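Local coordinates for protein gluconate kinase (Lactobacillus acidophilus, PDB 3LL3) that binds ATP and D-xylulose and probably phosphorylates a sugar or sugar acid such as gluconate, as an FGGY-type carbohydrate kinase, at residues D230-L235 with Q440-N445; L242-V247 with H254-V259. All blocks are in the same frame, centred on the assembly; numbering follows the deposited sequence.

Contact 1: D230-L235 with Q440-N445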
ATOM      1  N   ASP A 230      -8.518  33.587 -49.565  1.00 42.34           N
ATOM      2  CA  ASP A 230      -9.879  33.385 -49.056  1.00 43.62           C
ATOM      3  C   ASP A 230      -9.987  32.313 -47.966  1.00 38.57           C
ATOM      4  O   ASP A 230     -11.057  32.100 -47.405  1.00 36.26           O
ATOM      5  CB  ASP A 230     -10.887  33.160 -50.180  1.00 45.41           C
ATOM      6  CG  ASP A 230     -10.329  32.327 -51.290  1.00 49.60           C
ATOM      7  OD1 ASP A 230      -9.566  31.388 -50.963  1.00 49.12           O
ATOM      8  OD2 ASP A 230     -10.654  32.613 -52.475  1.00 47.20           O
ATOM      9  N   THR A 231      -8.868  31.660 -47.672  1.00 37.34           N
ATOM     10  CA  THR A 231      -8.754  30.781 -46.510  1.00 33.04           C
ATOM     11  C   THR A 231      -9.184  31.481 -45.212  1.00 35.31           C
ATOM     12  O   THR A 231      -8.642  32.523 -44.859  1.00 34.44           O
ATOM     13  CB  THR A 231      -7.301  30.343 -46.302  1.00 33.24           C
ATOM     14  OG1 THR A 231      -6.813  29.710 -47.483  1.00 32.87           O
ATOM     15  CG2 THR A 231      -7.176  29.388 -45.102  1.00 30.79           C
ATOM     16  N   LYS A 232     -10.128  30.879 -44.489  1.00 33.95           N
ATOM     17  CA  LYS A 232     -10.625  31.428 -43.232  1.00 31.85           C
ATOM     18  C   LYS A 232      -9.984  30.822 -41.987  1.00 31.83           C
ATOM     19  O   LYS A 232      -9.643  29.638 -41.960  1.00 28.73           O
ATOM     20  CB  LYS A 232     -12.146  31.263 -43.135  1.00 33.09           C
ATOM     21  CG  LYS A 232     -12.913  32.273 -43.954  1.00 36.49           C
ATOM     22  CD  LYS A 232     -13.586  31.618 -45.117  1.00 41.68           C
ATOM     23  CE  LYS A 232     -15.033  31.273 -44.779  1.00 45.28           C
ATOM     24  NZ  LYS A 232     -15.971  32.276 -45.385  1.00 45.37           N
ATOM     25  N   ILE A 233      -9.824  31.647 -40.955  1.00 26.87           N
ATOM     26  CA  ILE A 233      -9.490  31.153 -39.641  1.00 27.20           C
ATOM     27  C   ILE A 233     -10.795  30.974 -38.877  1.00 29.54           C
ATOM     28  O   ILE A 233     -11.603  31.903 -38.794  1.00 31.44           O
ATOM     29  CB  ILE A 233      -8.608  32.134 -38.853  1.00 28.87           C
ATOM     30  CG1 ILE A 233      -7.277  32.339 -39.570  1.00 30.12           C
ATOM     31  CG2 ILE A 233      -8.354  31.595 -37.442  1.00 27.70           C
ATOM     32  CD1 ILE A 233      -6.411  31.102 -39.561  1.00 27.79           C
ATOM     33  N   ILE A 234     -11.006  29.775 -38.340  1.00 26.80           N
ATOM     34  CA  ILE A 234     -12.132  29.517 -37.454  1.00 23.94           C
ATOM     35  C   ILE A 234     -11.606  29.615 -36.032  1.00 24.75           C
ATOM     36  O   ILE A 234     -10.597  28.977 -35.679  1.00 23.54           O
ATOM     37  CB  ILE A 234     -12.741  28.123 -37.716  1.00 26.02           C
ATOM     38  CG1 ILE A 234     -12.911  27.896 -39.227  1.00 25.35           C
ATOM     39  CG2 ILE A 234     -14.073  27.979 -36.985  1.00 26.62           C
ATOM     40  CD1 ILE A 234     -13.659  29.020 -39.949  1.00 25.61           C
ATOM     41  N   LEU A 235     -12.262  30.436 -35.223  1.00 24.29           N
ATOM     42  CA  LEU A 235     -11.761  30.717 -33.895  1.00 24.75           C
ATOM     43  C   LEU A 235     -11.407  29.433 -33.117  1.00 23.93           C
ATOM     44  O   LEU A 235     -10.352  29.343 -32.495  1.00 24.31           O
ATOM     45  CB  LEU A 235     -12.760  31.566 -33.123  1.00 24.97           C
ATOM     46  CG  LEU A 235     -12.269  32.012 -31.752  1.00 25.52           C
ATOM     47  CD1 LEU A 235     -10.885  32.706 -31.843  1.00 25.20           C
ATOM     48  CD2 LEU A 235     -13.316  32.894 -31.052  1.00 23.84           C
ATOM     49  N   GLN A 440     -19.376  23.921 -39.746  1.00 27.52           N
ATOM     50  CA  GLN A 440     -20.468  24.798 -39.335  1.00 30.18           C
ATOM     51  C   GLN A 440     -20.280  26.228 -39.865  1.00 29.92           C
ATOM     52  O   GLN A 440     -21.199  26.818 -40.436  1.00 31.63           O
ATOM     53  CB  GLN A 440     -20.609  24.821 -37.812  1.00 26.96           C
ATOM     54  CG  GLN A 440     -21.225  23.548 -37.221  1.00 30.85           C
ATOM     55  CD  GLN A 440     -21.420  23.668 -35.726  1.00 28.26           C
ATOM     56  OE1 GLN A 440     -20.480  23.986 -34.994  1.00 29.14           O
ATOM     57  NE2 GLN A 440     -22.644  23.435 -35.266  1.00 29.05           N
ATOM     58  N   ALA A 441     -19.093  26.787 -39.678  1.00 30.23           N
ATOM     59  CA  ALA A 441     -18.834  28.163 -40.130  1.00 29.22           C
ATOM     60  C   ALA A 441     -19.059  28.297 -41.639  1.00 32.90           C
ATOM     61  O   ALA A 441     -19.587  29.304 -42.110  1.00 32.54           O
ATOM     62  CB  ALA A 441     -17.431  28.576 -39.761  1.00 27.86           C
ATOM     63  N   LEU A 442     -18.681  27.263 -42.390  1.00 33.00           N
ATOM     64  CA  LEU A 442     -18.803  27.265 -43.848  1.00 31.74           C
ATOM     65  C   LEU A 442     -20.202  26.920 -44.341  1.00 33.48           C
ATOM     66  O   LEU A 442     -20.434  26.890 -45.548  1.00 33.57           O
ATOM     67  CB  LEU A 442     -17.809  26.288 -44.479  1.00 29.21           C
ATOM     68  CG  LEU A 442     -16.328  26.559 -44.221  1.00 33.16           C
ATOM     69  CD1 LEU A 442     -15.476  25.416 -44.750  1.00 30.46           C
ATOM     70  CD2 LEU A 442     -15.906  27.895 -44.829  1.00 33.33           C
ATOM     71  N   GLY A 443     -21.123  26.640 -43.424  1.00 31.88           N
ATOM     72  CA  GLY A 443     -22.488  26.303 -43.802  1.00 34.32           C
ATOM     73  C   GLY A 443     -22.710  24.874 -44.286  1.00 34.80           C
ATOM     74  O   GLY A 443     -23.792  24.551 -44.767  1.00 35.51           O
ATOM     75  N   LEU A 444     -21.703  24.015 -44.139  1.00 31.20           N
ATOM     76  CA  LEU A 444     -21.796  22.619 -44.563  1.00 32.03           C
ATOM     77  C   LEU A 444     -22.530  21.727 -43.548  1.00 34.27           C
ATOM     78  O   LEU A 444     -23.040  20.657 -43.901  1.00 35.73           O
ATOM     79  CB  LEU A 444     -20.405  22.057 -44.839  1.00 32.09           C
ATOM     80  CG  LEU A 444     -19.625  22.748 -45.957  1.00 35.84           C
ATOM     81  CD1 LEU A 444     -18.166  22.285 -45.939  1.00 36.12           C
ATOM     82  CD2 LEU A 444     -20.280  22.448 -47.302  1.00 34.92           C
ATOM     83  N   ASN A 445     -22.574  22.168 -42.293  1.00 30.77           N
ATOM     84  CA  ASN A 445     -23.371  21.517 -41.264  1.00 33.14           C
ATOM     85  C   ASN A 445     -24.017  22.588 -40.422  1.00 33.57           C
ATOM     86  O   ASN A 445     -23.472  23.678 -40.283  1.00 34.61           O
ATOM     87  CB  ASN A 445     -22.504  20.601 -40.381  1.00 29.32           C
ATOM     88  CG  ASN A 445     -22.049  19.353 -41.112  1.00 33.05           C
ATOM     89  OD1 ASN A 445     -20.931  19.287 -41.607  1.00 32.84           O
ATOM     90  ND2 ASN A 445     -22.932  18.361 -41.203  1.00 33.11           N
TER
HETATM   91  O   HOH W   1     -18.093  31.619 -43.405  1.00 45.91           O
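Ile234 reaches across with CD1, the end of its longer branch, to the methyl CB of Ala441 at 3.8 Å, while Lys232, two residues earlier on the same strand, lays its CE against CD2 of Leu442 at 3.5 Å, a tight approach for two carbons. The lysine and leucine chains cross at a slant. With CG anti to its carbonyl carbon (chi1 -61°), Leu442 carries CD2 nearer to the strand than the direction of its CB would suggest.

The polar part runs through one water. Lys232 bends at chi2, chi3 and chi4, and its NZ gives a hydrogen bond to this water at 3.0 Å; the water in turn donates to the backbone O of Ala441, also at 3.0 Å. No direct hydrogen bond joins the segments. The helix closes in a Schellman motif, with Gly443 at positive phi and its N bonded to Gln440 O.

In the two-domain, actin-like fold of FGGY kinases, the contact joins the C-terminal end of helix 429-441, from the C-terminal family region, to the sheet of the N-terminal one. There strand 232-238 lies between strands 70-78 and 213-214; Leu442 also touches Ala72, and Ile234 touches Ala73 and Val213.

Contact 2: L242-V247 with H254-V259; sequences LSTIGV and HCALNV
The last turn of helix 239-245 lies against strand 254-259, and the CA atoms of Thr244 and Ala256 make the nearest backbone approach, 5.7 Å. A backbone bond from Val247 N to Thr244 O, 3.2 Å long, keeps Val247 close to this turn. No hydrogen bond crosses to the strand.

The side-chain contact converges on one methyl group. CB of Ala256 points at the helix and meets CG2 of Val247 at 3.5 Å, closer than carbons usually pack. That branch of Val247 stands between its own backbone N and carbonyl carbon, with CG1 anti to the carbonyl carbon (chi1 -62°). A looser approach comes from Thr244, whose CG2 lies 4.1 Å from the same Ala256 CB. Its OG1 lies beside the backbone N (chi1 -53°), which leaves CG2 anti to that N, and is hydrogen-bonded to Gly240 O, one turn back in the helix.

The contact joins the helix to the sheet that also holds strands 263-269 and 396-400, with the Thr244 side chain about 8 Å from bound D-xylulose. Thr244 divides its branches, the hydroxyl serving its own helix and the methyl the strand. All three touching residues are buried, and between these segments the join rests on methyl packing alone, centred on Ala256.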
ATOM      1  N   LEU A 242     -13.645  20.240 -27.281  1.00 22.99           N
ATOM      2  CA  LEU A 242     -13.588  19.613 -28.586  1.00 21.02           C
ATOM      3  C   LEU A 242     -13.423  18.084 -28.498  1.00 22.41           C
ATOM      4  O   LEU A 242     -14.044  17.355 -29.271  1.00 21.91           O
ATOM      5  CB  LEU A 242     -12.490  20.245 -29.434  1.00 20.33           C
ATOM      6  CG  LEU A 242     -12.819  21.688 -29.845  1.00 23.06           C
ATOM      7  CD1 LEU A 242     -11.728  22.287 -30.723  1.00 22.56           C
ATOM      8  CD2 LEU A 242     -14.153  21.747 -30.549  1.00 20.82           C
ATOM      9  N   SER A 243     -12.584  17.617 -27.577  1.00 19.47           N
ATOM     10  CA  SER A 243     -12.402  16.191 -27.359  1.00 24.88           C
ATOM     11  C   SER A 243     -13.707  15.522 -26.938  1.00 24.13           C
ATOM     12  O   SER A 243     -13.903  14.353 -27.205  1.00 26.23           O
ATOM     13  CB  SER A 243     -11.342  15.929 -26.287  1.00 23.62           C
ATOM     14  OG  SER A 243     -10.062  16.176 -26.823  1.00 28.74           O
ATOM     15  N   THR A 244     -14.578  16.269 -26.257  1.00 23.40           N
ATOM     16  CA  THR A 244     -15.873  15.750 -25.812  1.00 23.66           C
ATOM     17  C   THR A 244     -16.894  15.657 -26.962  1.00 24.18           C
ATOM     18  O   THR A 244     -17.454  14.566 -27.233  1.00 21.84           O
ATOM     19  CB  THR A 244     -16.449  16.596 -24.657  1.00 22.97           C
ATOM     20  OG1 THR A 244     -15.473  16.710 -23.622  1.00 21.10           O
ATOM     21  CG2 THR A 244     -17.713  15.940 -24.090  1.00 20.94           C
ATOM     22  N   ILE A 245     -17.141  16.774 -27.649  1.00 19.98           N
ATOM     23  CA  ILE A 245     -18.023  16.688 -28.804  1.00 21.39           C
ATOM     24  C   ILE A 245     -17.389  15.854 -29.928  1.00 21.68           C
ATOM     25  O   ILE A 245     -18.096  15.262 -30.724  1.00 21.49           O
ATOM     26  CB  ILE A 245     -18.490  18.062 -29.343  1.00 23.11           C
ATOM     27  CG1 ILE A 245     -17.344  18.814 -30.023  1.00 20.93           C
ATOM     28  CG2 ILE A 245     -19.113  18.904 -28.225  1.00 22.96           C
ATOM     29  CD1 ILE A 245     -17.819  20.051 -30.828  1.00 23.57           C
ATOM     30  N   GLY A 246     -16.058  15.800 -29.977  1.00 22.64           N
ATOM     31  CA  GLY A 246     -15.345  14.995 -30.965  1.00 22.24           C
ATOM     32  C   GLY A 246     -15.513  13.476 -30.836  1.00 23.88           C
ATOM     33  O   GLY A 246     -15.112  12.713 -31.742  1.00 23.38           O
ATOM     34  N   VAL A 247     -16.084  13.037 -29.716  1.00 22.81           N
ATOM     35  CA  VAL A 247     -16.439  11.628 -29.517  1.00 24.23           C
ATOM     36  C   VAL A 247     -17.955  11.478 -29.464  1.00 24.67           C
ATOM     37  O   VAL A 247     -18.491  10.474 -28.983  1.00 24.72           O
ATOM     38  CB  VAL A 247     -15.762  10.998 -28.267  1.00 24.44           C
ATOM     39  CG1 VAL A 247     -14.235  11.022 -28.408  1.00 23.15           C
ATOM     40  CG2 VAL A 247     -16.225  11.665 -26.950  1.00 23.80           C
ATOM     41  N   HIS A 254     -24.626  11.124 -22.437  1.00 26.85           N
ATOM     42  CA  HIS A 254     -23.306  10.528 -22.613  1.00 27.80           C
ATOM     43  C   HIS A 254     -22.240  11.204 -21.736  1.00 29.86           C
ATOM     44  O   HIS A 254     -22.423  12.341 -21.288  1.00 28.20           O
ATOM     45  CB  HIS A 254     -22.883  10.605 -24.081  1.00 27.05           C
ATOM     46  CG  HIS A 254     -23.610   9.649 -24.983  1.00 31.28           C
ATOM     47  ND1 HIS A 254     -24.957   9.756 -25.259  1.00 33.05           N
ATOM     48  CD2 HIS A 254     -23.163   8.592 -25.702  1.00 34.00           C
ATOM     49  CE1 HIS A 254     -25.311   8.795 -26.093  1.00 30.94           C
ATOM     50  NE2 HIS A 254     -24.241   8.075 -26.380  1.00 31.54           N
ATOM     51  N   CYS A 255     -21.149  10.487 -21.473  1.00 26.99           N
ATOM     52  CA  CYS A 255     -19.928  11.071 -20.902  1.00 26.56           C
ATOM     53  C   CYS A 255     -18.783  10.738 -21.857  1.00 24.37           C
ATOM     54  O   CYS A 255     -18.856   9.757 -22.598  1.00 27.25           O
ATOM     55  CB  CYS A 255     -19.611  10.444 -19.537  1.00 26.42           C
ATOM     56  SG  CYS A 255     -20.678  10.946 -18.150  1.00 36.75           S
ATOM     57  N   ALA A 256     -17.719  11.521 -21.835  1.00 20.99           N
ATOM     58  CA  ALA A 256     -16.510  11.158 -22.561  1.00 22.54           C
ATOM     59  C   ALA A 256     -15.395  10.814 -21.570  1.00 24.86           C
ATOM     60  O   ALA A 256     -15.091  11.590 -20.647  1.00 22.35           O
ATOM     61  CB  ALA A 256     -16.081  12.273 -23.512  1.00 23.90           C
ATOM     62  N   LEU A 257     -14.827   9.625 -21.741  1.00 23.98           N
ATOM     63  CA  LEU A 257     -13.716   9.143 -20.915  1.00 20.84           C
ATOM     64  C   LEU A 257     -12.500   8.980 -21.825  1.00 22.36           C
ATOM     65  O   LEU A 257     -12.497   8.157 -22.763  1.00 22.87           O
ATOM     66  CB  LEU A 257     -14.054   7.785 -20.304  1.00 22.32           C
ATOM     67  CG  LEU A 257     -12.878   7.084 -19.615  1.00 20.29           C
ATOM     68  CD1 LEU A 257     -12.513   7.873 -18.350  1.00 22.14           C
ATOM     69  CD2 LEU A 257     -13.209   5.657 -19.293  1.00 23.95           C
ATOM     70  N   ASN A 258     -11.463   9.759 -21.578  1.00 21.48           N
ATOM     71  CA  ASN A 258     -10.242   9.553 -22.327  1.00 22.76           C
ATOM     72  C   ASN A 258      -9.150   9.196 -21.351  1.00 24.19           C
ATOM     73  O   ASN A 258      -9.021   9.821 -20.291  1.00 24.79           O
ATOM     74  CB  ASN A 258      -9.849  10.796 -23.089  1.00 24.00           C
ATOM     75  CG  ASN A 258      -8.551  10.617 -23.845  1.00 24.80           C
ATOM     76  OD1 ASN A 258      -8.510   9.967 -24.891  1.00 25.46           O
ATOM     77  ND2 ASN A 258      -7.481  11.198 -23.322  1.00 26.72           N
ATOM     78  N   VAL A 259      -8.361   8.190 -21.688  1.00 23.10           N
ATOM     79  CA  VAL A 259      -7.267   7.797 -20.806  1.00 21.74           C
ATOM     80  C   VAL A 259      -6.032   7.452 -21.606  1.00 23.31           C
ATOM     81  O   VAL A 259      -5.949   6.398 -22.237  1.00 23.08           O
ATOM     82  CB  VAL A 259      -7.628   6.621 -19.894  1.00 23.19           C
ATOM     83  CG1 VAL A 259      -6.561   6.446 -18.842  1.00 24.42           C
ATOM     84  CG2 VAL A 259      -8.985   6.818 -19.250  1.00 21.88           C
TER

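Followed from the N terminus, the chain first reaches these contacts at strand 232-238, which runs on into helix 239-245, so contacts 1 and 2 begin on consecutive elements. Contact 2 closes first, across a short loop of six residues from segment 242-247 to strand 254-259. Contact 1 closes much later, when the chain reaches the end of helix 429-441 after 204 intervening residues; its long loop encloses the short one without crossing it. The centres of the two contacts lie about 23 Å apart. Contact 1 ties that late helix to the sheet containing strand 70-78, and contact 2 ties helix 239-245 to the sheet containing strand 396-400, both bridging the N- and C-terminal FGGY family regions.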